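Local coordinates for esterase (uncultured bacterium pCosCE1, PDB 7ATL), which probably hydrolyses carboxylic esters as a family VIII carboxylesterase of beta-lactamase-like fold and also shows promiscuous acyltransferase activity, at residues I79-V90 with P108-S116. Sequence-based numbering, arbitrary orientation.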
loop_
_atom_site.group_PDB
_atom_site.type_symbol
_atom_site.label_atom_id
_atom_site.label_comp_id
_atom_site.label_asym_id
_atom_site.label_seq_id
_atom_site.Cartn_x
_atom_site.Cartn_y
_atom_site.Cartn_z
ATOM N N ILE A 79 -12.556 7.405 13.119
ATOM C CA ILE A 79 -12.039 7.516 14.508
ATOM C C ILE A 79 -12.117 8.980 14.961
ATOM O O ILE A 79 -12.538 9.216 16.104
ATOM C CB ILE A 79 -10.623 6.922 14.576
ATOM C CG1 ILE A 79 -10.681 5.395 14.642
ATOM C CG2 ILE A 79 -9.841 7.517 15.730
ATOM C CD1 ILE A 79 -9.427 4.698 14.188
ATOM N N GLU A 80 -11.752 9.926 14.098
ATOM C CA GLU A 80 -11.894 11.379 14.382
ATOM C C GLU A 80 -13.329 11.680 14.791
ATOM O O GLU A 80 -13.527 12.380 15.785
ATOM C CB GLU A 80 -11.558 12.212 13.156
ATOM C CG GLU A 80 -10.134 12.679 13.151
ATOM C CD GLU A 80 -9.862 13.640 12.014
ATOM O OE1 GLU A 80 -10.725 13.780 11.075
ATOM O OE2 GLU A 80 -8.774 14.206 12.050
ATOM N N GLN A 81 -14.289 11.138 14.059
ATOM C CA GLN A 81 -15.735 11.360 14.316
ATOM C C GLN A 81 -16.238 10.490 15.472
ATOM O O GLN A 81 -17.440 10.507 15.747
ATOM C CB GLN A 81 -16.541 10.967 13.082
ATOM C CG GLN A 81 -15.872 11.363 11.779
ATOM C CD GLN A 81 -16.632 12.458 11.103
ATOM O OE1 GLN A 81 -17.668 12.881 11.597
ATOM N NE2 GLN A 81 -16.113 12.905 9.975
ATOM N N GLN A 82 -15.394 9.653 16.054
ATOM C CA GLN A 82 -15.800 8.775 17.182
ATOM C C GLN A 82 -16.986 7.897 16.751
ATOM O O GLN A 82 -17.937 7.781 17.524
ATOM C CB GLN A 82 -16.135 9.654 18.387
ATOM C CG GLN A 82 -15.115 10.759 18.634
ATOM C CD GLN A 82 -15.196 11.274 20.053
ATOM O OE1 GLN A 82 -16.019 12.149 20.364
ATOM N NE2 GLN A 82 -14.354 10.709 20.919
ATOM N N LYS A 83 -16.943 7.352 15.534
ATOM C CA LYS A 83 -17.787 6.211 15.077
ATOM C C LYS A 83 -17.021 4.890 15.309
ATOM O O LYS A 83 -17.673 3.827 15.398
ATOM C CB LYS A 83 -18.185 6.418 13.612
ATOM C CG LYS A 83 -19.135 7.578 13.343
ATOM C CD LYS A 83 -19.920 7.405 12.021
ATOM C CE LYS A 83 -20.640 8.648 11.527
ATOM N NZ LYS A 83 -21.597 9.142 12.544
ATOM N N LEU A 84 -15.695 4.976 15.469
ATOM C CA LEU A 84 -14.752 3.855 15.701
ATOM C C LEU A 84 -13.717 4.279 16.755
ATOM O O LEU A 84 -13.384 5.474 16.801
ATOM C CB LEU A 84 -14.092 3.551 14.351
ATOM C CG LEU A 84 -13.176 2.337 14.286
ATOM C CD1 LEU A 84 -13.911 1.096 14.718
ATOM C CD2 LEU A 84 -12.650 2.145 12.879
ATOM N N GLY A 85 -13.209 3.349 17.565
ATOM C CA GLY A 85 -12.167 3.637 18.576
ATOM C C GLY A 85 -10.853 2.912 18.303
ATOM O O GLY A 85 -10.882 1.710 17.950
ATOM N N LEU A 86 -9.720 3.577 18.522
ATOM C CA LEU A 86 -8.385 2.928 18.400
ATOM C C LEU A 86 -8.308 1.665 19.271
ATOM O O LEU A 86 -7.527 0.756 18.903
ATOM C CB LEU A 86 -7.295 3.925 18.794
ATOM C CG LEU A 86 -6.884 4.872 17.670
ATOM C CD1 LEU A 86 -5.893 5.919 18.172
ATOM C CD2 LEU A 86 -6.322 4.096 16.480
ATOM N N ASP A 87 -9.070 1.617 20.378
ATOM C CA ASP A 87 -9.015 0.545 21.406
ATOM C C ASP A 87 -10.295 -0.295 21.349
ATOM O O ASP A 87 -10.543 -1.046 22.274
ATOM C CB ASP A 87 -8.752 1.148 22.790
ATOM C CG ASP A 87 -7.327 1.658 22.973
ATOM O OD1 ASP A 87 -6.374 0.869 22.780
ATOM O OD2 ASP A 87 -7.168 2.845 23.280
ATOM N N ASP A 88 -11.095 -0.171 20.301
ATOM C CA ASP A 88 -12.195 -1.129 20.044
ATOM C C ASP A 88 -11.599 -2.495 19.711
ATOM O O ASP A 88 -10.601 -2.560 18.942
ATOM C CB ASP A 88 -13.057 -0.674 18.875
ATOM C CG ASP A 88 -13.930 0.509 19.227
ATOM O OD1 ASP A 88 -13.702 1.093 20.311
ATOM O OD2 ASP A 88 -14.824 0.819 18.418
ATOM N N THR A 89 -12.199 -3.555 20.234
ATOM C CA THR A 89 -11.892 -4.937 19.804
ATOM C C THR A 89 -12.414 -5.114 18.378
ATOM O O THR A 89 -13.314 -4.367 17.972
ATOM C CB THR A 89 -12.469 -5.965 20.776
ATOM O OG1 THR A 89 -13.889 -5.868 20.711
ATOM C CG2 THR A 89 -11.952 -5.745 22.183
ATOM N N VAL A 90 -11.840 -6.058 17.647
ATOM C CA VAL A 90 -12.336 -6.428 16.298
ATOM C C VAL A 90 -13.644 -7.186 16.490
ATOM O O VAL A 90 -14.634 -6.884 15.791
ATOM C CB VAL A 90 -11.282 -7.237 15.520
ATOM C CG1 VAL A 90 -11.836 -7.749 14.202
ATOM C CG2 VAL A 90 -10.030 -6.414 15.274
ATOM N N PRO A 108 -8.120 -10.569 22.635
ATOM C CA PRO A 108 -8.770 -9.488 21.896
ATOM C C PRO A 108 -7.735 -8.803 20.995
ATOM O O PRO A 108 -6.555 -8.730 21.358
ATOM C CB PRO A 108 -9.346 -8.554 22.973
ATOM C CG PRO A 108 -8.546 -8.883 24.231
ATOM C CD PRO A 108 -8.029 -10.305 24.077
ATOM N N ILE A 109 -8.181 -8.418 19.805
ATOM C CA ILE A 109 -7.399 -7.623 18.825
ATOM C C ILE A 109 -8.001 -6.233 18.839
ATOM O O ILE A 109 -9.244 -6.107 18.710
ATOM C CB ILE A 109 -7.453 -8.218 17.406
ATOM C CG1 ILE A 109 -6.833 -9.621 17.314
ATOM C CG2 ILE A 109 -6.813 -7.251 16.421
ATOM C CD1 ILE A 109 -7.244 -10.395 16.063
ATOM N N LYS A 110 -7.148 -5.236 18.961
ATOM C CA LYS A 110 -7.587 -3.829 18.955
ATOM C C LYS A 110 -7.366 -3.261 17.559
ATOM O O LYS A 110 -6.435 -3.699 16.870
ATOM C CB LYS A 110 -6.838 -3.007 20.002
ATOM C CG LYS A 110 -7.244 -3.252 21.445
ATOM C CD LYS A 110 -6.112 -2.893 22.388
ATOM C CE LYS A 110 -6.587 -2.487 23.761
ATOM N NZ LYS A 110 -5.827 -1.319 24.263
ATOM N N ILE A 111 -8.198 -2.284 17.199
ATOM C CA ILE A 111 -8.104 -1.518 15.926
ATOM C C ILE A 111 -6.671 -0.988 15.791
ATOM O O ILE A 111 -6.133 -1.075 14.686
ATOM C CB ILE A 111 -9.188 -0.422 15.876
ATOM C CG1 ILE A 111 -10.599 -1.004 16.005
ATOM C CG2 ILE A 111 -9.071 0.412 14.617
ATOM C CD1 ILE A 111 -10.952 -2.015 14.934
ATOM N N ARG A 112 -6.034 -0.509 16.852
ATOM C CA ARG A 112 -4.663 0.061 16.709
ATOM C C ARG A 112 -3.686 -1.050 16.291
ATOM O O ARG A 112 -2.614 -0.741 15.696
ATOM C CB ARG A 112 -4.174 0.744 17.994
ATOM C CG ARG A 112 -4.163 -0.157 19.224
ATOM C CD ARG A 112 -3.509 0.512 20.412
ATOM N NE ARG A 112 -4.376 1.528 20.995
ATOM C CZ ARG A 112 -4.239 2.849 20.857
ATOM N NH1 ARG A 112 -3.269 3.372 20.124
ATOM N NH2 ARG A 112 -5.112 3.642 21.442
ATOM N N HIS A 113 -3.998 -2.293 16.646
ATOM C CA HIS A 113 -3.167 -3.450 16.263
ATOM C C HIS A 113 -3.373 -3.675 14.762
ATOM O O HIS A 113 -2.364 -3.911 14.047
ATOM C CB HIS A 113 -3.473 -4.697 17.115
ATOM C CG HIS A 113 -3.336 -4.546 18.594
ATOM N ND1 HIS A 113 -4.235 -5.147 19.483
ATOM C CD2 HIS A 113 -2.421 -3.911 19.362
ATOM C CE1 HIS A 113 -3.875 -4.889 20.725
ATOM N NE2 HIS A 113 -2.772 -4.136 20.683
ATOM N N LEU A 114 -4.611 -3.626 14.272
ATOM C CA LEU A 114 -4.835 -3.751 12.802
ATOM C C LEU A 114 -4.016 -2.677 12.049
ATOM O O LEU A 114 -3.362 -3.017 11.057
ATOM C CB LEU A 114 -6.324 -3.651 12.456
ATOM C CG LEU A 114 -7.220 -4.791 12.928
ATOM C CD1 LEU A 114 -8.631 -4.619 12.392
ATOM C CD2 LEU A 114 -6.657 -6.139 12.511
ATOM N N LEU A 115 -4.040 -1.424 12.505
ATOM C CA LEU A 115 -3.445 -0.269 11.785
ATOM C C LEU A 115 -1.918 -0.399 11.679
ATOM O O LEU A 115 -1.352 0.178 10.729
ATOM C CB LEU A 115 -3.826 1.013 12.525
ATOM C CG LEU A 115 -5.309 1.355 12.497
ATOM C CD1 LEU A 115 -5.605 2.552 13.382
ATOM C CD2 LEU A 115 -5.768 1.632 11.077
ATOM N N SER A 116 -1.269 -1.089 12.620
ATOM C CA SER A 116 0.207 -1.145 12.753
ATOM C C SER A 116 0.695 -2.575 12.540
ATOM O O SER A 116 1.904 -2.816 12.710
ATOM C CB SER A 116 0.655 -0.582 14.090
ATOM O OG SER A 116 0.340 0.804 14.189
HETATM O O HOH W 1 -11.072 -8.953 19.048
#
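Arg112 and Asp87 meet through a two-pronged salt bridge, best traced along the arginine from its root. Its CB and CG both lie against the carbonyl oxygen of Leu86, each 3.5 Å from Leu86 O. With chi1 at 57°, CG sits between the backbone N and the carbonyl carbon, and a bend at chi3 then carries the chain over to Asp87. CD passes beside the carboxylate, NE donates to Asp87 OD1, and NH2 donates to Asp87 OD2 at 2.9 Å in a nearly straight bond (166°). Both oxygens lie close to the guanidinium plane, yet the two planes are turned 41° apart, so the nitrogens arrive from above the carboxylate. Leu86 CB stands over one face of the guanidinium, displaced toward its rim, 3.4 Å from Arg112 NH2. Lys110 NZ reaches Asp87 OD1 at 2.7 Å from the opposite carboxylate face, giving that oxygen two cationic donors, which would be expected to favour the ionised aspartate.

Next to this network the backbones are hydrogen-bonded. Arg112 N donates to Leu86 O, Ile111 N to Asp88 O at 3.0 Å, and Val90 N to Ile109 O at 2.8 Å; Thr89 and Lys110 form a single beta bridge. Among the apolar contacts, Leu86 CD2 touches Leu115 CD1 and Val90 CG2 packs on Ile109 CG2 at 3.5 Å; Ile111 CG1 lies 3.4 Å from Gly85 O. Leu115 also touches helix 67-80, and Leu114 helix 174-186. The evidence thus describes a helix start, with Lys110 at the N-cap position, anchored to the Gly85-Asp88 type I turn that follows the Schellman-terminated helix 67-80. An apparent SxxK pattern runs from Ser65, just before helix 67-80, to Lys68 in its first turn, consistent with the helical region of a serine beta-lactamase-like fold.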